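PAN2-PAN3 deadenylation complex catalytic subunit pan2 (Neurospora crassa, PDB 4CZW) probably shortens mRNA poly(A) tails as the catalytic exonuclease subunit of the PAN2-PAN3 deadenylation complex, and also carries a ubiquitin-protease-like domain predicted to be inactive. Local coordinates at residues S340-V348 with D359-F367; V567-M575 with A611-E619. All coordinates share one frame; numbering follows the deposited sequence.

Contact 1: S340-V348 with D359-F367; sequences SHLVATVNV and DRWHLFNDF
N347 lies against the indole of W361, and its side chain can be followed outward from the backbone. CB stands 3.5 Å from the centroid of the six-membered ring of W361, 7° off the ring normal, a CH-pi contact over the middle of one face. With CG anti to the backbone N (chi1 -166°), the amide continues over the same face, its plane turned well away from that of the ring. OD1 accepts a hydrogen bond from G349 N and a weak one, 3.4 Å, from R360 N. ND2 comes above NE1 of W361, but both are donors, so that approach is not a hydrogen bond. The indole rim meets T345 O in its plane, and a serine in place of W361 would probably leave N347 CB without its aromatic cover and open a gap beside L325. These strands, 340-347 and 361-365, form an antiparallel pair in the USP-like pseudo-UCH domain, with strand 321-334 flanking the first and 368-371 the second. Reciprocal backbone bonds define the register: F364 N to A344 O, 2.6 Å, with its partner A344 N to F364 O, and the H362-V346 pair. Beyond W361, R360 O accepts from V348 N (3.2 Å) and from H362 ND1 (3.0 Å), which reach it from opposite faces of its carbonyl plane. On the face carrying A344 and V346, the F364 ring has CE2 4.1 Å from V346 CB, and it also meets Y59. At the far end H341 NE2 donates to N365 OD1 over 2.9 Å; the acceptor is in the imidazole plane, while the donor is tilted 35° from the amide plane. N365 ND2 donates to R14 O and E12 O.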
loop_
_atom_site.group_PDB
_atom_site.type_symbol
_atom_site.label_atom_id
_atom_site.label_comp_id
_atom_site.label_asym_id
_atom_site.label_seq_id
_atom_site.Cartn_x
_atom_site.Cartn_y
_atom_site.Cartn_z
ATOM N N SER A 340 0.400 1.338 -23.233
ATOM C CA SER A 340 -0.616 1.663 -22.232
ATOM C C SER A 340 0.000 1.689 -20.833
ATOM O O SER A 340 0.930 0.941 -20.546
ATOM C CB SER A 340 -1.782 0.659 -22.285
ATOM O OG SER A 340 -1.359 -0.657 -21.977
ATOM N N HIS A 341 -0.508 2.563 -19.970
ATOM C CA HIS A 341 -0.155 2.524 -18.551
ATOM C C HIS A 341 -1.348 3.008 -17.737
ATOM O O HIS A 341 -2.310 3.537 -18.295
ATOM C CB HIS A 341 1.090 3.366 -18.249
ATOM C CG HIS A 341 0.790 4.795 -17.919
ATOM N ND1 HIS A 341 0.389 5.708 -18.869
ATOM C CD2 HIS A 341 0.840 5.469 -16.745
ATOM C CE1 HIS A 341 0.200 6.882 -18.294
ATOM N NE2 HIS A 341 0.467 6.764 -17.007
ATOM N N LEU A 342 -1.296 2.824 -16.421
ATOM C CA LEU A 342 -2.459 3.103 -15.588
ATOM C C LEU A 342 -2.299 4.335 -14.703
ATOM O O LEU A 342 -1.216 4.614 -14.188
ATOM C CB LEU A 342 -2.772 1.888 -14.716
ATOM C CG LEU A 342 -2.811 0.556 -15.464
ATOM C CD1 LEU A 342 -2.991 -0.601 -14.499
ATOM C CD2 LEU A 342 -3.913 0.558 -16.512
ATOM N N VAL A 343 -3.394 5.068 -14.535
ATOM C CA VAL A 343 -3.450 6.175 -13.589
ATOM C C VAL A 343 -4.647 5.974 -12.669
ATOM O O VAL A 343 -5.446 5.060 -12.876
ATOM C CB VAL A 343 -3.563 7.541 -14.295
ATOM C CG1 VAL A 343 -2.388 7.751 -15.241
ATOM C CG2 VAL A 343 -4.885 7.645 -15.040
ATOM N N ALA A 344 -4.772 6.822 -11.655
ATOM C CA ALA A 344 -5.879 6.709 -10.716
ATOM C C ALA A 344 -6.552 8.055 -10.481
ATOM O O ALA A 344 -5.902 9.027 -10.098
ATOM C CB ALA A 344 -5.395 6.123 -9.398
ATOM N N THR A 345 -7.857 8.104 -10.725
ATOM C CA THR A 345 -8.652 9.288 -10.427
ATOM C C THR A 345 -9.499 9.018 -9.191
ATOM O O THR A 345 -10.465 8.257 -9.244
ATOM C CB THR A 345 -9.555 9.685 -11.607
ATOM O OG1 THR A 345 -10.393 8.579 -11.965
ATOM C CG2 THR A 345 -8.711 10.082 -12.809
ATOM N N VAL A 346 -9.127 9.640 -8.077
ATOM C CA VAL A 346 -9.728 9.326 -6.785
ATOM C C VAL A 346 -10.282 10.562 -6.078
ATOM O O VAL A 346 -9.657 11.622 -6.076
ATOM C CB VAL A 346 -8.698 8.641 -5.855
ATOM C CG1 VAL A 346 -9.318 8.309 -4.507
ATOM C CG2 VAL A 346 -8.138 7.388 -6.510
ATOM N N ASN A 347 -11.465 10.418 -5.485
ATOM C CA ASN A 347 -12.014 11.442 -4.606
ATOM C C ASN A 347 -11.473 11.246 -3.192
ATOM O O ASN A 347 -11.961 10.399 -2.444
ATOM C CB ASN A 347 -13.544 11.394 -4.609
ATOM C CG ASN A 347 -14.175 12.634 -3.997
ATOM O OD1 ASN A 347 -13.637 13.228 -3.062
ATOM N ND2 ASN A 347 -15.325 13.032 -4.527
ATOM N N VAL A 348 -10.464 12.034 -2.829
ATOM C CA VAL A 348 -9.790 11.874 -1.544
ATOM C C VAL A 348 -10.625 12.385 -0.373
ATOM O O VAL A 348 -10.196 12.319 0.779
ATOM C CB VAL A 348 -8.431 12.602 -1.531
ATOM C CG1 VAL A 348 -7.532 12.063 -2.631
ATOM C CG2 VAL A 348 -8.628 14.102 -1.679
ATOM N N ASP A 359 -16.413 17.516 -3.440
ATOM C CA ASP A 359 -15.670 17.187 -4.651
ATOM C C ASP A 359 -14.184 17.489 -4.493
ATOM O O ASP A 359 -13.748 18.628 -4.657
ATOM C CB ASP A 359 -16.237 17.946 -5.851
ATOM C CG ASP A 359 -17.652 17.524 -6.190
ATOM O OD1 ASP A 359 -17.986 16.338 -5.981
ATOM O OD2 ASP A 359 -18.432 18.377 -6.666
ATOM N N ARG A 360 -13.411 16.455 -4.171
ATOM C CA ARG A 360 -11.971 16.592 -4.001
ATOM C C ARG A 360 -11.230 15.553 -4.837
ATOM O O ARG A 360 -10.395 14.809 -4.324
ATOM C CB ARG A 360 -11.590 16.457 -2.526
ATOM C CG ARG A 360 -12.291 17.449 -1.612
ATOM C CD ARG A 360 -11.825 17.300 -0.173
ATOM N NE ARG A 360 -10.376 17.433 -0.059
ATOM C CZ ARG A 360 -9.738 18.593 0.043
ATOM N NH1 ARG A 360 -10.421 19.730 0.045
ATOM N NH2 ARG A 360 -8.416 18.618 0.143
ATOM N N TRP A 361 -11.543 15.510 -6.128
ATOM C CA TRP A 361 -10.951 14.527 -7.030
ATOM C C TRP A 361 -9.511 14.875 -7.393
ATOM O O TRP A 361 -9.183 16.037 -7.639
ATOM C CB TRP A 361 -11.795 14.402 -8.299
ATOM C CG TRP A 361 -13.175 13.881 -8.043
ATOM C CD1 TRP A 361 -14.282 14.612 -7.722
ATOM C CD2 TRP A 361 -13.597 12.512 -8.085
ATOM N NE1 TRP A 361 -15.366 13.784 -7.562
ATOM C CE2 TRP A 361 -14.973 12.491 -7.778
ATOM C CE3 TRP A 361 -12.945 11.304 -8.350
ATOM C CZ2 TRP A 361 -15.707 11.306 -7.731
ATOM C CZ3 TRP A 361 -13.676 10.131 -8.303
ATOM C CH2 TRP A 361 -15.043 10.141 -7.995
ATOM N N HIS A 362 -8.658 13.856 -7.427
ATOM C CA HIS A 362 -7.255 14.038 -7.784
ATOM C C HIS A 362 -6.791 12.999 -8.799
ATOM O O HIS A 362 -7.242 11.854 -8.784
ATOM C CB HIS A 362 -6.368 13.970 -6.540
ATOM C CG HIS A 362 -6.462 15.178 -5.663
ATOM N ND1 HIS A 362 -7.540 15.420 -4.840
ATOM C CD2 HIS A 362 -5.609 16.214 -5.481
ATOM C CE1 HIS A 362 -7.347 16.554 -4.187
ATOM N NE2 HIS A 362 -6.183 17.055 -4.559
ATOM N N LEU A 363 -5.884 13.410 -9.679
ATOM C CA LEU A 363 -5.288 12.503 -10.649
ATOM C C LEU A 363 -3.957 11.964 -10.136
ATOM O O LEU A 363 -3.010 12.722 -9.930
ATOM C CB LEU A 363 -5.089 13.206 -11.993
ATOM C CG LEU A 363 -4.228 12.473 -13.024
ATOM C CD1 LEU A 363 -4.841 11.132 -13.394
ATOM C CD2 LEU A 363 -4.020 13.334 -14.261
ATOM N N PHE A 364 -3.893 10.653 -9.927
ATOM C CA PHE A 364 -2.666 10.019 -9.463
ATOM C C PHE A 364 -1.946 9.306 -10.602
ATOM O O PHE A 364 -2.039 8.086 -10.742
ATOM C CB PHE A 364 -2.963 9.033 -8.329
ATOM C CG PHE A 364 -3.381 9.693 -7.045
ATOM C CD1 PHE A 364 -2.432 10.092 -6.118
ATOM C CD2 PHE A 364 -4.719 9.912 -6.765
ATOM C CE1 PHE A 364 -2.811 10.699 -4.935
ATOM C CE2 PHE A 364 -5.104 10.519 -5.584
ATOM C CZ PHE A 364 -4.149 10.912 -4.667
ATOM N N ASN A 365 -1.237 10.078 -11.419
ATOM C CA ASN A 365 -0.410 9.517 -12.478
ATOM C C ASN A 365 0.978 9.203 -11.939
ATOM O O ASN A 365 1.914 9.983 -12.118
ATOM C CB ASN A 365 -0.324 10.480 -13.664
ATOM C CG ASN A 365 0.440 9.898 -14.839
ATOM O OD1 ASN A 365 0.763 8.709 -14.860
ATOM N ND2 ASN A 365 0.725 10.734 -15.830
ATOM N N ASP A 366 1.092 8.054 -11.275
ATOM C CA ASP A 366 2.311 7.662 -10.573
ATOM C C ASP A 366 2.720 8.735 -9.563
ATOM O O ASP A 366 1.948 9.065 -8.664
ATOM C CB ASP A 366 3.445 7.382 -11.563
ATOM C CG ASP A 366 3.239 6.090 -12.331
ATOM O OD1 ASP A 366 2.859 5.078 -11.704
ATOM O OD2 ASP A 366 3.450 6.083 -13.562
ATOM N N PHE A 367 3.923 9.279 -9.710
ATOM C CA PHE A 367 4.398 10.295 -8.774
ATOM C C PHE A 367 3.972 11.697 -9.202
ATOM O O PHE A 367 4.341 12.687 -8.571
ATOM C CB PHE A 367 5.920 10.221 -8.613
ATOM C CG PHE A 367 6.682 10.306 -9.906
ATOM C CD1 PHE A 367 7.075 11.532 -10.418
ATOM C CD2 PHE A 367 7.024 9.157 -10.600
ATOM C CE1 PHE A 367 7.782 11.612 -11.603
ATOM C CE2 PHE A 367 7.731 9.229 -11.785
ATOM C CZ PHE A 367 8.112 10.458 -12.286
#

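Contact 2: V567-M575 with A611-E619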
loop_
_atom_site.group_PDB
_atom_site.type_symbol
_atom_site.label_atom_id
_atom_site.label_comp_id
_atom_site.label_asym_id
_atom_site.label_seq_id
_atom_site.Cartn_x
_atom_site.Cartn_y
_atom_site.Cartn_z
ATOM N N VAL A 567 12.782 12.588 13.198
ATOM C CA VAL A 567 14.072 12.393 12.548
ATOM C C VAL A 567 15.129 13.357 13.076
ATOM O O VAL A 567 14.978 14.576 12.976
ATOM C CB VAL A 567 13.968 12.567 11.021
ATOM C CG1 VAL A 567 15.347 12.464 10.382
ATOM C CG2 VAL A 567 13.021 11.538 10.431
ATOM N N ILE A 568 16.195 12.803 13.643
ATOM C CA ILE A 568 17.351 13.595 14.041
ATOM C C ILE A 568 18.535 13.222 13.159
ATOM O O ILE A 568 19.199 12.211 13.388
ATOM C CB ILE A 568 17.713 13.383 15.523
ATOM C CG1 ILE A 568 16.524 13.739 16.417
ATOM C CG2 ILE A 568 18.925 14.220 15.900
ATOM C CD1 ILE A 568 16.806 13.593 17.896
ATOM N N ASP A 569 18.789 14.037 12.141
ATOM C CA ASP A 569 19.826 13.734 11.162
ATOM C C ASP A 569 21.042 14.638 11.348
ATOM O O ASP A 569 20.943 15.859 11.231
ATOM C CB ASP A 569 19.269 13.873 9.742
ATOM C CG ASP A 569 20.096 13.127 8.712
ATOM O OD1 ASP A 569 21.342 13.170 8.791
ATOM O OD2 ASP A 569 19.496 12.491 7.820
ATOM N N THR A 570 22.187 14.025 11.628
ATOM C CA THR A 570 23.420 14.766 11.873
ATOM C C THR A 570 23.974 15.403 10.601
ATOM O O THR A 570 24.716 16.383 10.666
ATOM C CB THR A 570 24.504 13.861 12.491
ATOM O OG1 THR A 570 24.728 12.729 11.643
ATOM C CG2 THR A 570 24.072 13.378 13.866
ATOM N N SER A 571 23.614 14.848 9.447
ATOM C CA SER A 571 24.061 15.399 8.172
ATOM C C SER A 571 23.350 16.715 7.888
ATOM O O SER A 571 23.874 17.577 7.186
ATOM C CB SER A 571 23.810 14.411 7.030
ATOM O OG SER A 571 22.426 14.302 6.745
ATOM N N ILE A 572 22.151 16.855 8.443
ATOM C CA ILE A 572 21.358 18.069 8.294
ATOM C C ILE A 572 21.749 19.093 9.354
ATOM O O ILE A 572 21.823 20.292 9.081
ATOM C CB ILE A 572 19.849 17.766 8.401
ATOM C CG1 ILE A 572 19.425 16.781 7.309
ATOM C CG2 ILE A 572 19.028 19.045 8.321
ATOM C CD1 ILE A 572 17.960 16.405 7.365
ATOM N N ILE A 573 22.005 18.603 10.563
ATOM C CA ILE A 573 22.378 19.450 11.691
ATOM C C ILE A 573 23.638 20.266 11.412
ATOM O O ILE A 573 23.654 21.483 11.604
ATOM C CB ILE A 573 22.598 18.608 12.963
ATOM C CG1 ILE A 573 21.260 18.106 13.508
ATOM C CG2 ILE A 573 23.318 19.417 14.021
ATOM C CD1 ILE A 573 21.388 17.262 14.758
ATOM N N PHE A 574 24.688 19.597 10.947
ATOM C CA PHE A 574 25.964 20.264 10.708
ATOM C C PHE A 574 26.077 20.811 9.289
ATOM O O PHE A 574 27.053 20.549 8.585
ATOM C CB PHE A 574 27.123 19.310 11.001
ATOM C CG PHE A 574 27.295 19.004 12.461
ATOM C CD1 PHE A 574 27.936 19.903 13.297
ATOM C CD2 PHE A 574 26.810 17.823 12.998
ATOM C CE1 PHE A 574 28.093 19.628 14.642
ATOM C CE2 PHE A 574 26.963 17.543 14.343
ATOM C CZ PHE A 574 27.607 18.447 15.166
HETATM N N MSE A 575 25.070 21.574 8.878
HETATM C CA MSE A 575 25.117 22.296 7.615
HETATM C C MSE A 575 25.174 23.795 7.862
HETATM O O MSE A 575 24.481 24.311 8.737
HETATM C CB MSE A 575 23.899 21.974 6.747
HETATM C CG MSE A 575 23.894 20.592 6.126
HETATM SE SE MSE A 575 22.451 20.412 4.824
HETATM C CE MSE A 575 20.973 21.071 5.911
ATOM N N ALA A 611 27.127 8.597 15.091
ATOM C CA ALA A 611 26.138 9.648 14.878
ATOM C C ALA A 611 25.551 10.123 16.201
ATOM O O ALA A 611 25.286 11.310 16.382
ATOM C CB ALA A 611 25.035 9.157 13.953
ATOM N N LEU A 612 25.352 9.185 17.123
ATOM C CA LEU A 612 24.831 9.510 18.444
ATOM C C LEU A 612 25.825 10.372 19.215
ATOM O O LEU A 612 25.439 11.328 19.888
ATOM C CB LEU A 612 24.513 8.236 19.228
ATOM C CG LEU A 612 23.932 8.441 20.629
ATOM C CD1 LEU A 612 22.632 9.226 20.558
ATOM C CD2 LEU A 612 23.721 7.108 21.331
ATOM N N LYS A 613 27.105 10.027 19.111
ATOM C CA LYS A 613 28.166 10.809 19.737
ATOM C C LYS A 613 28.219 12.215 19.154
ATOM O O LYS A 613 28.410 13.193 19.879
ATOM C CB LYS A 613 29.523 10.122 19.560
ATOM C CG LYS A 613 29.707 8.858 20.384
ATOM C CD LYS A 613 31.079 8.251 20.136
ATOM C CE LYS A 613 31.336 7.068 21.053
ATOM N NZ LYS A 613 32.684 6.477 20.823
ATOM N N LEU A 614 28.049 12.307 17.839
ATOM C CA LEU A 614 28.069 13.589 17.146
ATOM C C LEU A 614 26.915 14.482 17.588
ATOM O O LEU A 614 27.073 15.697 17.708
ATOM C CB LEU A 614 28.018 13.378 15.632
ATOM C CG LEU A 614 29.295 12.840 14.982
ATOM C CD1 LEU A 614 29.054 12.530 13.515
ATOM C CD2 LEU A 614 30.433 13.835 15.139
ATOM N N TYR A 615 25.756 13.878 17.829
ATOM C CA TYR A 615 24.595 14.633 18.283
ATOM C C TYR A 615 24.790 15.137 19.709
ATOM O O TYR A 615 24.339 16.228 20.055
ATOM C CB TYR A 615 23.323 13.790 18.199
ATOM C CG TYR A 615 22.112 14.493 18.771
ATOM C CD1 TYR A 615 21.493 15.525 18.076
ATOM C CD2 TYR A 615 21.593 14.135 20.009
ATOM C CE1 TYR A 615 20.391 16.177 18.595
ATOM C CE2 TYR A 615 20.491 14.781 20.536
ATOM C CZ TYR A 615 19.894 15.801 19.825
ATOM O OH TYR A 615 18.796 16.448 20.345
ATOM N N ARG A 616 25.457 14.334 20.533
ATOM C CA ARG A 616 25.726 14.725 21.912
ATOM C C ARG A 616 26.693 15.903 21.953
ATOM O O ARG A 616 26.562 16.793 22.794
ATOM C CB ARG A 616 26.284 13.546 22.712
ATOM C CG ARG A 616 25.287 12.416 22.922
ATOM C CD ARG A 616 23.963 12.946 23.452
ATOM N NE ARG A 616 22.991 11.880 23.674
ATOM C CZ ARG A 616 21.710 12.086 23.967
ATOM N NH1 ARG A 616 21.241 13.323 24.066
ATOM N NH2 ARG A 616 20.896 11.055 24.154
ATOM N N LYS A 617 27.659 15.906 21.039
ATOM C CA LYS A 617 28.570 17.034 20.893
ATOM C C LYS A 617 27.806 18.278 20.459
ATOM O O LYS A 617 28.099 19.388 20.904
ATOM C CB LYS A 617 29.673 16.713 19.882
ATOM C CG LYS A 617 30.761 15.801 20.418
ATOM C CD LYS A 617 31.498 16.458 21.573
ATOM C CE LYS A 617 32.605 15.565 22.104
ATOM N NZ LYS A 617 33.300 16.183 23.266
ATOM N N TYR A 618 26.824 18.079 19.586
ATOM C CA TYR A 618 25.984 19.168 19.107
ATOM C C TYR A 618 25.192 19.799 20.247
ATOM O O TYR A 618 25.035 21.018 20.303
ATOM C CB TYR A 618 25.037 18.668 18.015
ATOM C CG TYR A 618 23.928 19.635 17.670
ATOM C CD1 TYR A 618 24.203 20.840 17.039
ATOM C CD2 TYR A 618 22.605 19.338 17.969
ATOM C CE1 TYR A 618 23.192 21.725 16.716
ATOM C CE2 TYR A 618 21.588 20.216 17.653
ATOM C CZ TYR A 618 21.886 21.409 17.027
ATOM O OH TYR A 618 20.875 22.286 16.710
ATOM N N GLU A 619 24.696 18.963 21.154
ATOM C CA GLU A 619 23.965 19.449 22.318
ATOM C C GLU A 619 24.871 20.273 23.225
ATOM O O GLU A 619 24.444 21.273 23.801
ATOM C CB GLU A 619 23.356 18.284 23.100
ATOM C CG GLU A 619 22.194 17.601 22.401
ATOM C CD GLU A 619 21.456 16.634 23.306
ATOM O OE1 GLU A 619 22.115 15.968 24.133
ATOM O OE2 GLU A 619 20.215 16.546 23.199
#
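I573 lays its CG2 methyl over one face of the Y618 ring, 3.5 Å from the centroid and 15° off the normal, which makes this a CH-pi contact. Placing CG1 anti to the carbonyl carbon (chi1 -72°) leaves CG2 anti to the backbone N and directed at that ring. The setting is the RNase H-like exonuclease domain of the DEDD family: strand 567-569, at the edge of the sheet and parallel to strand 545-548, passes directly into the short helix 570-573, and both pack on the long helix 604-623. The other branch of I573 serves Y615: CD1 meets Y615 CD1 at 3.7 Å, at the ring edge and near its plane. I568 CG2 comes to the same Y615 CD1 at 3.6 Å, so the ring is touched from both the strand and the helix that follows it. F574, the first residue past the short helix, brings the end of its ring to helix 604-623; CZ lies 3.8 Å from Y618 CB, and L614 O sits at the ring edge. Leucines L588 and L592 of helix 585-592 also pack on F574. Nearer the start of segment 611-619, T570 CG2 rests 3.5 Å from A611 O, a carbonyl already engaged by Y615 N within its helix, while T570 OG1 turns to H549 ND1. A611 lies about 7 Å, side chain to side chain, from D607 and from D445, both probable ligands of the catalytic metals. The short helix is N-capped by D569, whose OD1 accepts from S571 N at 2.9 Å and from S571 OG at 2.6 Å, both donors on the same face of the carboxylate plane.

How the contacts relate
Contacts 1 and 2 share no elements: their centres are 39 Å apart, their nearest atoms about 20 Å, and each closes within its own domain. Contact 1 is the more buried, with 11 of 15 touching residues buried inside the pseudo-UCH domain, against 4 of 8 in contact 2. The chemistry follows the elements joined. Two neighbouring strands, 340-347 and 361-365, are tied mainly by backbone hydrogen bonds, with 721 Å² covered. In contact 2 a strand-helix corner meets helix 604-623 through methyls and aromatic rings over 394 Å², while its polar groups bond within their own segment or to other parts of the domain, such as T570 to H549. Contact 1 is remote from the zinc ions; the A611 end of contact 2 comes near the probable nuclease metal site.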